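Local coordinates for 35 kDa hemin binding protein (Porphyromonas gingivalis, PDB 5Y1A), which is a hemin-binding cargo of the type IX secretion system and probably exchanges thiols and disulfides through its thioredoxin domain, at residues 41-47 with 76-82; 85-89 with 237-241; 145-151 with 247-251; 183-189 with 204-210. One frame throughout, in Å; residues are numbered along the deposited sequence. Where two conformers were deposited one is given.

Interaction 1 (41-47 with 76-82)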
# COMPACT_ATOMS: atom_id res chain seq x y z
N GLU A 41 6.53 -10.96 -3.55
CA GLU A 41 7.41 -9.90 -3.01
C GLU A 41 8.68 -9.90 -3.83
O GLU A 41 9.40 -10.89 -3.86
CB GLU A 41 7.65 -10.10 -1.49
CG GLU A 41 6.34 -9.86 -0.71
CD GLU A 41 6.42 -10.31 0.74
OE1 GLU A 41 6.68 -11.51 0.94
OE2 GLU A 41 6.25 -9.46 1.65
N VAL A 42 8.91 -8.80 -4.55
CA VAL A 42 10.06 -8.66 -5.42
C VAL A 42 11.09 -7.71 -4.82
O VAL A 42 10.76 -6.61 -4.36
CB VAL A 42 9.66 -8.09 -6.79
CG1 VAL A 42 10.90 -8.10 -7.77
CG2 VAL A 42 8.44 -8.85 -7.32
N PHE A 43 12.36 -8.14 -4.87
CA PHE A 43 13.45 -7.40 -4.21
C PHE A 43 14.29 -6.68 -5.25
O PHE A 43 14.81 -7.29 -6.18
CB PHE A 43 14.25 -8.39 -3.35
CG PHE A 43 13.35 -9.22 -2.49
CD1 PHE A 43 12.51 -8.62 -1.55
CD2 PHE A 43 13.28 -10.61 -2.67
CE1 PHE A 43 11.59 -9.40 -0.82
CE2 PHE A 43 12.37 -11.39 -1.92
CZ PHE A 43 11.55 -10.79 -0.99
N THR A 44 14.39 -5.36 -5.10
CA THR A 44 14.84 -4.51 -6.19
C THR A 44 15.53 -3.24 -5.68
O THR A 44 15.42 -2.88 -4.49
CB THR A 44 13.62 -4.15 -7.10
OG1 THR A 44 14.06 -3.55 -8.33
CG2 THR A 44 12.64 -3.20 -6.39
N ALA A 45 16.24 -2.55 -6.57
CA ALA A 45 16.82 -1.24 -6.25
C ALA A 45 16.98 -0.36 -7.47
O ALA A 45 17.18 -0.87 -8.57
CB ALA A 45 18.14 -1.39 -5.52
N GLU A 46 16.97 0.95 -7.24
CA GLU A 46 17.08 1.91 -8.34
C GLU A 46 18.45 1.90 -9.02
O GLU A 46 18.58 2.24 -10.21
CB GLU A 46 16.70 3.30 -7.85
CG GLU A 46 15.17 3.41 -7.66
CD GLU A 46 14.70 4.78 -7.18
OE1 GLU A 46 15.57 5.59 -6.77
OE2 GLU A 46 13.47 5.04 -7.20
N TRP A 47 19.46 1.46 -8.27
CA TRP A 47 20.83 1.34 -8.82
C TRP A 47 21.06 0.03 -9.58
O TRP A 47 22.10 -0.15 -10.23
CB TRP A 47 21.88 1.51 -7.70
CG TRP A 47 21.65 0.60 -6.49
CD1 TRP A 47 21.18 0.98 -5.27
CD2 TRP A 47 21.87 -0.82 -6.42
NE1 TRP A 47 21.09 -0.12 -4.44
CE2 TRP A 47 21.51 -1.23 -5.11
CE3 TRP A 47 22.34 -1.79 -7.32
CZ2 TRP A 47 21.57 -2.58 -4.69
CZ3 TRP A 47 22.42 -3.12 -6.91
CH2 TRP A 47 22.03 -3.50 -5.60
N THR A 76 4.25 -7.02 -5.29
CA THR A 76 4.81 -5.95 -4.47
C THR A 76 6.31 -5.87 -4.74
O THR A 76 6.94 -6.90 -4.96
CB THR A 76 4.59 -6.18 -2.97
OG1 THR A 76 5.34 -7.32 -2.55
CG2 THR A 76 3.13 -6.38 -2.63
N PHE A 77 6.86 -4.64 -4.79
CA PHE A 77 8.29 -4.43 -5.00
C PHE A 77 8.82 -3.76 -3.75
O PHE A 77 8.31 -2.71 -3.33
CB PHE A 77 8.56 -3.56 -6.23
CG PHE A 77 8.30 -4.29 -7.53
CD1 PHE A 77 9.37 -4.76 -8.30
CD2 PHE A 77 6.98 -4.51 -7.96
CE1 PHE A 77 9.14 -5.49 -9.49
CE2 PHE A 77 6.74 -5.21 -9.16
CZ PHE A 77 7.81 -5.71 -9.93
N VAL A 78 9.87 -4.36 -3.17
CA VAL A 78 10.45 -3.92 -1.90
C VAL A 78 11.85 -3.43 -2.22
O VAL A 78 12.68 -4.19 -2.72
CB VAL A 78 10.55 -5.09 -0.90
CG1 VAL A 78 11.24 -4.62 0.38
CG2 VAL A 78 9.15 -5.68 -0.57
N HIS A 79 12.10 -2.15 -1.96
CA HIS A 79 13.37 -1.53 -2.31
C HIS A 79 14.38 -1.60 -1.18
O HIS A 79 14.00 -1.54 -0.02
CB HIS A 79 13.14 -0.07 -2.68
CG HIS A 79 12.67 0.10 -4.10
ND1 HIS A 79 13.49 0.59 -5.09
CD2 HIS A 79 11.49 -0.21 -4.69
CE1 HIS A 79 12.83 0.60 -6.23
NE2 HIS A 79 11.62 0.11 -6.03
N TYR A 80 15.67 -1.72 -1.52
CA TYR A 80 16.71 -1.66 -0.50
C TYR A 80 17.95 -0.90 -0.94
O TYR A 80 18.38 -0.98 -2.10
CB TYR A 80 17.09 -3.06 -0.01
CG TYR A 80 17.85 -3.04 1.30
CD1 TYR A 80 17.24 -2.58 2.45
CD2 TYR A 80 19.17 -3.52 1.38
CE1 TYR A 80 17.88 -2.55 3.66
CE2 TYR A 80 19.86 -3.49 2.64
CZ TYR A 80 19.17 -3.01 3.76
OH TYR A 80 19.71 -2.93 5.03
N ASN A 81 18.56 -0.19 0.02
CA ASN A 81 19.81 0.55 -0.26
C ASN A 81 19.68 1.52 -1.43
O ASN A 81 20.55 1.58 -2.32
CB ASN A 81 21.02 -0.38 -0.43
CG ASN A 81 21.54 -0.91 0.89
OD1 ASN A 81 21.10 -0.48 1.95
ND2 ASN A 81 22.47 -1.87 0.84
N ASP A 82 18.59 2.28 -1.45
CA ASP A 82 18.39 3.24 -2.52
C ASP A 82 17.59 4.44 -2.05
O ASP A 82 17.34 4.56 -0.86
CB ASP A 82 17.83 2.57 -3.81
CG ASP A 82 16.34 2.17 -3.72
OD1 ASP A 82 15.67 2.48 -2.71
OD2 ASP A 82 15.87 1.54 -4.69
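Residues 41-44 and 76-79 are neighbouring parallel strands whose axes approach to 4.6 Å with a 34° skew, and Val42 and Thr44 carry the ladder: Val42 N donates to Thr76 O, Val42 O accepts from Val78 N at 2.7 Å, and Thr44 repeats the pattern with Val78 O and Tyr80 N. Paired side chains on such a ladder lie side by side. Val42 sets its CB over one face of the Phe77 ring, and its CG1 comes 3.6 Å from Phe77 CE1. On the same side of the sheet Thr44 does likewise with His79. With the hydroxyl anti to the backbone N (chi1 -168°), the Thr44 methyl CG2 drops onto the His79 imidazole, 3.6 Å from the ring centroid. The ring is steadied at its edge as well, since His79 ND1 gives a nearly straight bond of 2.6 Å to Asp82 OD2, in the ring plane and on the syn lone pair. Glu46 N takes the anti lone pair of the same oxygen at 2.8 Å. Two donors thus grip Asp82 OD2, while OD1 caps Ile84 N at the start of the next helix. Beyond the strands, Trp47 NE1 reaches Asn81 O in a weak bond, and the Glu46 carboxylate is held by Ile192 N and Asn193 N. As in other thioredoxin folds, helices pack against both faces: helix 89-102 touches Phe43 and Val78, whereas helix 51-63 meets Val42, Phe77 and Thr44, the last touching Cys51 of a probable CxxC motif. Strand 207-220 packs beside Thr76, Phe77 and His79.

Interaction 2 (85-89 with 237-241)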
# COMPACT_ATOMS: atom_id res chain seq x y z
N SER A 85 14.26 3.38 -0.02
CA SER A 85 14.47 2.93 1.38
C SER A 85 15.06 4.04 2.26
O SER A 85 14.94 4.00 3.48
CB SER A 85 15.38 1.69 1.42
OG SER A 85 16.70 1.99 0.98
N LYS A 86 15.72 5.01 1.64
CA LYS A 86 16.19 6.17 2.40
C LYS A 86 15.00 7.03 2.81
O LYS A 86 14.87 7.41 3.99
CB LYS A 86 17.14 7.02 1.56
CG LYS A 86 17.84 8.12 2.37
CD LYS A 86 19.35 7.90 2.43
CE LYS A 86 20.02 8.50 1.20
NZ LYS A 86 19.45 7.97 -0.08
N LYS A 87 14.14 7.35 1.84
CA LYS A 87 13.03 8.27 2.06
C LYS A 87 11.96 7.64 2.96
O LYS A 87 11.35 8.34 3.80
CB LYS A 87 12.48 8.73 0.70
CG LYS A 87 11.39 9.75 0.79
CD LYS A 87 11.15 10.40 -0.57
CE LYS A 87 9.90 11.25 -0.51
NZ LYS A 87 10.22 12.65 -0.12
N TRP A 88 11.75 6.33 2.79
CA TRP A 88 10.83 5.55 3.61
C TRP A 88 11.59 4.43 4.31
O TRP A 88 11.56 3.27 3.87
CB TRP A 88 9.69 4.95 2.76
CG TRP A 88 8.79 6.02 2.17
CD1 TRP A 88 7.75 6.64 2.78
CD2 TRP A 88 8.89 6.59 0.86
NE1 TRP A 88 7.17 7.57 1.93
CE2 TRP A 88 7.86 7.57 0.74
CE3 TRP A 88 9.76 6.39 -0.23
CZ2 TRP A 88 7.65 8.31 -0.43
CZ3 TRP A 88 9.56 7.12 -1.40
CH2 TRP A 88 8.51 8.08 -1.49
N PRO A 89 12.27 4.75 5.42
CA PRO A 89 13.14 3.75 6.07
C PRO A 89 12.43 2.50 6.56
O PRO A 89 13.08 1.46 6.68
CB PRO A 89 13.76 4.53 7.26
CG PRO A 89 13.54 5.97 6.95
CD PRO A 89 12.29 6.04 6.12
N LEU A 237 -1.11 9.24 4.49
CA LEU A 237 -0.10 8.82 3.49
C LEU A 237 1.25 9.50 3.80
O LEU A 237 1.28 10.69 4.09
CB LEU A 237 -0.53 9.13 2.06
CG LEU A 237 -1.79 8.41 1.55
CD1 LEU A 237 -1.99 8.72 0.07
CD2 LEU A 237 -1.71 6.90 1.75
N ASP A 238 2.31 8.70 3.79
CA ASP A 238 3.67 9.12 4.14
C ASP A 238 4.33 9.94 3.00
O ASP A 238 5.34 9.52 2.43
CB ASP A 238 4.52 7.89 4.44
CG ASP A 238 4.39 7.37 5.88
OD1 ASP A 238 3.73 8.05 6.73
OD2 ASP A 238 5.00 6.30 6.18
N GLY A 239 3.77 11.08 2.64
CA GLY A 239 4.49 11.98 1.74
C GLY A 239 4.54 11.55 0.29
O GLY A 239 5.53 11.76 -0.41
N PHE A 240 3.47 10.90 -0.15
CA PHE A 240 3.29 10.63 -1.55
C PHE A 240 1.84 10.85 -1.88
O PHE A 240 0.97 10.86 -0.97
CB PHE A 240 3.74 9.20 -1.93
CG PHE A 240 3.11 8.11 -1.11
CD1 PHE A 240 1.98 7.43 -1.55
CD2 PHE A 240 3.68 7.72 0.11
CE1 PHE A 240 1.42 6.38 -0.79
CE2 PHE A 240 3.14 6.68 0.86
CZ PHE A 240 2.01 6.02 0.43
N GLU A 241 1.57 11.00 -3.17
CA GLU A 241 0.22 11.32 -3.62
C GLU A 241 -0.65 10.10 -3.62
O GLU A 241 -0.17 9.00 -3.86
CB GLU A 241 0.27 11.91 -5.03
CG GLU A 241 1.00 13.27 -5.09
CD GLU A 241 0.81 13.99 -6.42
OE1 GLU A 241 0.42 15.19 -6.38
OE2 GLU A 241 1.03 13.37 -7.49
O HOH W 1 7.39 13.53 -0.06
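An inverse gamma turn centred on Asp238, in the loop between strands 228-235 and 245-252, offers its backbone to the indole of Trp88, the residue at which the chain leaves helix 83-87. The turn is closed by a weak bond from Gly239 N to Leu237 O. The carbonyl of its central residue, Asp238 O, receives Trp88 NE1 at 2.7 Å with an N-H...O angle of 163°. Donor and acceptor are well matched: the oxygen lies close to the indole plane, and the nitrogen lies in the carbonyl plane. The Asp238 side chain runs antiparallel alongside the indole, its carboxylate plane nearly parallel to the ring and its CB 3.7 Å from Trp88 NE1. Further round the same edge, Gly239 O lies 4.0 Å from Trp88 CZ2. A water ties that carbonyl to the helix, donating to Gly239 O at 2.6 Å and accepting from Lys87 NZ at 3.0 Å. Phe240 completes the grip. With CG placed between its backbone N and carbonyl carbon (chi1 54°), its ring brings CD2 to 3.9 Å from Trp88 NE1, the two ring planes inclined at 74°. Leu209 touches both aromatic residues, and Met189 packs on Trp88 as well. Here a helix end of the thioredoxin domain is fastened to a surface loop of the beta-sandwich domain, an interdomain contact in which one tryptophan supplies the direct hydrogen bond and most of the apolar packing to a tight turn.

Interaction 3 (145-151 with 247-251)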
# COMPACT_ATOMS: atom_id res chain seq x y z
N ALA A 145 -7.81 -19.39 4.59
CA ALA A 145 -8.14 -18.06 5.13
C ALA A 145 -8.58 -17.16 4.00
O ALA A 145 -8.33 -17.45 2.82
CB ALA A 145 -6.94 -17.45 5.88
N GLU A 146 -9.26 -16.08 4.37
CA GLU A 146 -9.67 -15.07 3.40
C GLU A 146 -9.57 -13.73 4.10
O GLU A 146 -9.77 -13.64 5.33
CB GLU A 146 -11.11 -15.35 2.93
CG GLU A 146 -11.81 -14.25 2.17
CD GLU A 146 -13.27 -14.58 1.97
OE1 GLU A 146 -14.12 -14.13 2.79
OE2 GLU A 146 -13.56 -15.33 1.01
N VAL A 147 -9.25 -12.70 3.33
CA VAL A 147 -9.25 -11.34 3.87
C VAL A 147 -9.82 -10.38 2.84
O VAL A 147 -9.42 -10.38 1.66
CB VAL A 147 -7.86 -10.89 4.42
CG1 VAL A 147 -6.78 -11.01 3.37
CG2 VAL A 147 -7.94 -9.46 5.00
N ASN A 148 -10.78 -9.60 3.32
CA ASN A 148 -11.54 -8.64 2.53
C ASN A 148 -11.20 -7.25 3.04
O ASN A 148 -10.99 -7.06 4.24
CB ASN A 148 -13.04 -8.91 2.69
CG ASN A 148 -13.43 -10.31 2.23
OD1 ASN A 148 -13.25 -10.66 1.06
ND2 ASN A 148 -13.93 -11.11 3.16
N LEU A 149 -11.19 -6.28 2.12
CA LEU A 149 -10.77 -4.92 2.44
C LEU A 149 -11.88 -3.93 2.12
O LEU A 149 -12.49 -3.98 1.03
CB LEU A 149 -9.54 -4.56 1.61
CG LEU A 149 -8.16 -5.09 1.99
CD1 LEU A 149 -8.07 -6.63 1.86
CD2 LEU A 149 -7.15 -4.41 1.09
N LYS A 150 -12.14 -3.05 3.08
CA LYS A 150 -12.98 -1.88 2.85
C LYS A 150 -12.13 -0.66 3.17
O LYS A 150 -11.72 -0.45 4.32
CB LYS A 150 -14.28 -1.93 3.68
CG LYS A 150 -15.11 -0.63 3.64
CD LYS A 150 -15.51 -0.22 2.22
CE LYS A 150 -16.10 1.21 2.25
NZ LYS A 150 -16.77 1.61 0.98
N LEU A 151 -11.88 0.13 2.14
CA LEU A 151 -11.06 1.32 2.29
C LEU A 151 -11.91 2.58 2.24
O LEU A 151 -12.93 2.60 1.56
CB LEU A 151 -10.04 1.40 1.13
CG LEU A 151 -9.17 0.16 0.88
CD1 LEU A 151 -8.20 0.45 -0.27
CD2 LEU A 151 -8.41 -0.25 2.18
N VAL A 247 -4.11 -0.79 -1.56
CA VAL A 247 -3.76 -1.37 -0.25
C VAL A 247 -3.90 -2.87 -0.40
O VAL A 247 -4.94 -3.37 -0.88
CB VAL A 247 -4.65 -0.88 0.92
CG1 VAL A 247 -4.28 -1.63 2.24
CG2 VAL A 247 -4.49 0.62 1.10
N LEU A 248 -2.84 -3.56 -0.04
CA LEU A 248 -2.79 -5.02 -0.04
C LEU A 248 -2.74 -5.48 1.42
O LEU A 248 -1.94 -4.96 2.22
CB LEU A 248 -1.51 -5.47 -0.75
CG LEU A 248 -1.07 -6.94 -0.59
CD1 LEU A 248 -2.10 -7.87 -1.27
CD2 LEU A 248 0.26 -7.14 -1.23
N ALA A 249 -3.56 -6.46 1.77
CA ALA A 249 -3.44 -7.08 3.10
C ALA A 249 -3.32 -8.57 2.92
O ALA A 249 -3.96 -9.17 2.02
CB ALA A 249 -4.67 -6.76 3.95
N PHE A 250 -2.52 -9.19 3.78
CA PHE A 250 -2.44 -10.65 3.74
C PHE A 250 -2.30 -11.30 5.11
O PHE A 250 -1.67 -10.72 6.02
CB PHE A 250 -1.36 -11.13 2.75
CG PHE A 250 -0.01 -10.51 2.94
CD1 PHE A 250 0.95 -11.11 3.78
CD2 PHE A 250 0.34 -9.36 2.22
CE1 PHE A 250 2.24 -10.55 3.92
CE2 PHE A 250 1.64 -8.77 2.34
CZ PHE A 250 2.59 -9.38 3.20
N VAL A 251 -2.92 -12.47 5.25
CA VAL A 251 -2.82 -13.32 6.44
C VAL A 251 -1.66 -14.31 6.23
O VAL A 251 -1.53 -14.92 5.15
CB VAL A 251 -4.14 -14.10 6.67
CG1 VAL A 251 -4.04 -14.97 7.91
CG2 VAL A 251 -5.35 -13.13 6.79
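Leu149 turns its CG anti to the carbonyl carbon (chi1 -77°) and, with chi2 at 65°, splits its methyls between two partners: CD1 rests 4.0 Å from Ala249 CB, and CD2 comes as close as 3.1 Å to Val247 O. This packing belongs to the core of a beta sandwich, consistent with the immunoglobulin-like domains of type IX cargo proteins. Strands 145-151 and 247-251 belong to different sheets; their axes approach to 7.1 Å, running at 157°. The strands share no hydrogen bond; side-chain methyls pack on side chains and on backbone oxygens of the other strand. Every second residue of the first strand faces across. Leu151 instead has CD1 anti to its CA, and both its methyls rest on Val247 CB and CG2, with Leu151 CD1 4.0 Å from Val247 CG2. Val147 points CG1 at the backbone, 3.6 Å from Ala249 O, while its CB meets Val251 CG2. Ala145 continues the line with a looser contact to the other Val251 methyl. Neighbouring strands fill in around these pairs: Phe165 of strand 161-169 touches both Leu149 and Ala249, and Leu180 of strand 179-186 touches both Val147 and Val251. The intervening residues of 145-151 point their side chains away from this core. Lys150 forms a salt bridge with Glu275, and Asn148 ND2 donates to Glu146 OE1 at 3.0 Å, approaching that oxygen from above the carboxylate plane.

Interaction 4 (183-189 with 204-210)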
# COMPACT_ATOMS: atom_id res chain seq x y z
N TYR A 183 0.22 -3.44 3.17
CA TYR A 183 1.07 -2.50 2.47
C TYR A 183 0.22 -1.44 1.75
O TYR A 183 -0.87 -1.74 1.24
CB TYR A 183 1.91 -3.19 1.37
CG TYR A 183 2.86 -4.27 1.81
CD1 TYR A 183 3.44 -4.28 3.09
CD2 TYR A 183 3.24 -5.28 0.90
CE1 TYR A 183 4.37 -5.30 3.45
CE2 TYR A 183 4.14 -6.28 1.25
CZ TYR A 183 4.70 -6.29 2.52
OH TYR A 183 5.59 -7.30 2.86
N VAL A 184 0.74 -0.21 1.74
CA VAL A 184 0.28 0.78 0.76
C VAL A 184 1.27 0.72 -0.43
O VAL A 184 2.48 0.89 -0.25
CB VAL A 184 0.21 2.20 1.33
CG1 VAL A 184 -0.42 3.15 0.26
CG2 VAL A 184 -0.66 2.23 2.63
N LEU A 185 0.72 0.47 -1.62
CA LEU A 185 1.48 0.23 -2.86
C LEU A 185 1.25 1.41 -3.78
O LEU A 185 0.13 1.85 -3.93
CB LEU A 185 1.00 -1.07 -3.54
CG LEU A 185 1.12 -2.32 -2.64
CD1 LEU A 185 0.51 -3.54 -3.34
CD2 LEU A 185 2.59 -2.56 -2.30
N LYS A 186 2.32 1.91 -4.39
CA LYS A 186 2.25 3.07 -5.29
C LYS A 186 2.56 2.63 -6.72
O LYS A 186 3.61 2.01 -6.96
CB LYS A 186 3.24 4.15 -4.85
CG LYS A 186 3.19 5.45 -5.67
CD LYS A 186 1.89 6.21 -5.42
CE LYS A 186 1.76 7.47 -6.29
NZ LYS A 186 1.33 7.15 -7.68
N ASN A 187 1.64 2.93 -7.64
CA ASN A 187 1.80 2.62 -9.08
C ASN A 187 2.16 3.87 -9.85
O ASN A 187 2.01 4.98 -9.32
CB ASN A 187 0.54 2.00 -9.64
CG ASN A 187 0.14 0.74 -8.88
OD1 ASN A 187 0.99 -0.13 -8.63
ND2 ASN A 187 -1.13 0.65 -8.51
N ASN A 188 2.59 3.68 -11.11
CA ASN A 188 3.02 4.80 -11.96
C ASN A 188 3.88 5.80 -11.22
O ASN A 188 3.64 7.04 -11.25
CB ASN A 188 1.81 5.49 -12.58
CG ASN A 188 1.05 4.59 -13.51
OD1 ASN A 188 1.64 3.79 -14.23
ND2 ASN A 188 -0.28 4.70 -13.49
N MET A 189 4.91 5.29 -10.56
CA MET A 189 5.68 6.08 -9.65
C MET A 189 6.98 6.53 -10.29
O MET A 189 7.76 5.71 -10.76
CB MET A 189 6.00 5.26 -8.38
CG MET A 189 6.88 6.00 -7.38
SD MET A 189 7.36 4.94 -5.93
CE MET A 189 8.26 6.14 -5.00
N HIS A 204 8.06 3.01 -11.68
CA HIS A 204 7.90 1.87 -10.76
C HIS A 204 6.43 1.50 -10.70
O HIS A 204 5.56 2.35 -10.94
CB HIS A 204 8.40 2.22 -9.35
CG HIS A 204 9.87 2.45 -9.26
ND1 HIS A 204 10.42 3.47 -8.52
CD2 HIS A 204 10.91 1.80 -9.83
CE1 HIS A 204 11.74 3.42 -8.63
NE2 HIS A 204 12.06 2.41 -9.41
N GLN A 205 6.14 0.23 -10.42
CA GLN A 205 4.76 -0.21 -10.21
C GLN A 205 4.67 -1.05 -8.94
O GLN A 205 5.66 -1.68 -8.56
CB GLN A 205 4.30 -1.09 -11.38
CG GLN A 205 4.37 -0.42 -12.73
CD GLN A 205 3.45 0.77 -12.85
OE1 GLN A 205 2.54 0.96 -12.03
NE2 GLN A 205 3.64 1.57 -13.91
N HIS A 206 3.49 -1.07 -8.31
CA HIS A 206 3.20 -1.98 -7.20
C HIS A 206 4.28 -1.86 -6.10
O HIS A 206 4.71 -2.86 -5.53
CB HIS A 206 3.11 -3.44 -7.71
CG HIS A 206 2.34 -3.58 -8.98
ND1 HIS A 206 1.00 -3.27 -9.08
CD2 HIS A 206 2.72 -4.00 -10.22
CE1 HIS A 206 0.59 -3.49 -10.32
NE2 HIS A 206 1.62 -3.92 -11.03
N THR A 207 4.69 -0.63 -5.80
CA THR A 207 5.89 -0.41 -4.98
C THR A 207 5.51 -0.13 -3.52
O THR A 207 4.70 0.75 -3.24
CB THR A 207 6.72 0.70 -5.62
OG1 THR A 207 7.15 0.24 -6.91
CG2 THR A 207 7.96 1.07 -4.77
N VAL A 208 6.08 -0.90 -2.59
CA VAL A 208 5.72 -0.72 -1.19
C VAL A 208 6.28 0.58 -0.62
O VAL A 208 7.49 0.78 -0.64
CB VAL A 208 6.25 -1.88 -0.33
CG1 VAL A 208 5.85 -1.64 1.13
CG2 VAL A 208 5.68 -3.22 -0.84
N LEU A 209 5.41 1.47 -0.15
CA LEU A 209 5.89 2.68 0.54
C LEU A 209 5.53 2.76 2.00
O LEU A 209 6.15 3.56 2.75
CB LEU A 209 5.38 3.97 -0.14
CG LEU A 209 5.83 4.09 -1.61
CD1 LEU A 209 5.32 5.45 -2.13
CD2 LEU A 209 7.35 3.93 -1.81
N MET A 210 4.50 1.99 2.39
CA MET A 210 4.09 1.91 3.79
C MET A 210 3.75 0.49 4.21
O MET A 210 3.21 -0.29 3.41
CB MET A 210 2.88 2.83 4.11
CG MET A 210 3.01 4.28 3.65
SD MET A 210 1.50 5.30 4.01
CE MET A 210 1.52 5.31 5.79
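Val208 lays its branched end against Tyr183 and Leu185: its CG2 sits over a face of the Tyr183 ring, 3.6 Å from CD2, and presses tightly on Leu185 CD2 at 3.5 Å. On the other face of the sheet Val184 CG2 meets Met210 CB. The long Met189 chain, extended throughout with chi1 177°, carries CE to 4.0 Å from Leu209 CD2. Past the strands the contact becomes polar. Asn187 OD1 accepts His206 N at 2.7 Å in its carbonyl plane. Gln205 uses both ends of its amide: OE1 accepts Asn188 N at 2.9 Å, while NE2 donates to Asn188 OD1 at 3.0 Å, the two amide planes nearly perpendicular. Behind these groups stands the backbone ladder, in which Val184, Lys186 and Met189 bond to Met210, Leu209, Thr207 and His204. Second-shell residues hold several side chains. Tyr183 OH bonds to Glu41 OE2, Asn187 ND2 to Asp246 OD2, and His204 NE2 to Gln195 OE1, whereas His204 ND1 is buried without a partner. His206 and Val208 also make backbone bonds to Phe77, tying this pair to the thioredoxin sheet. The antiparallel ladder is interrupted three times. Asn188 and Met189 opposite His204, and His206 and Thr207 opposite Lys186, form G1 bulges; Leu209 and Met210 opposite Val184 form a classic beta bulge, a known irregularity of antiparallel sheets, here on the outermost strand 207-220 of the sandwich sheet.

The four contacts run from the thioredoxin sheet across the domain junction into the sandwich core. Interaction 1, within that first sheet, comes first along the chain, wholly before interaction 4, which joins two strands of the beta sandwich. Their centres are 11 Å apart, and backbone bonds from Phe77 to His206 and Val208 connect them directly. Interaction 3, its centre about 16 Å from that of interaction 4, shares its sheet through neighbouring strands 179-186 and 245-252 and reaches the opposing sheet. Interaction 2, its centre about 10 Å from that of interaction 4, adds a helix-to-loop clasp beside Leu209. Interactions 2 and 3 alternate along the chain; 1, 2 and 4 fasten sandwich to thioredoxin domain.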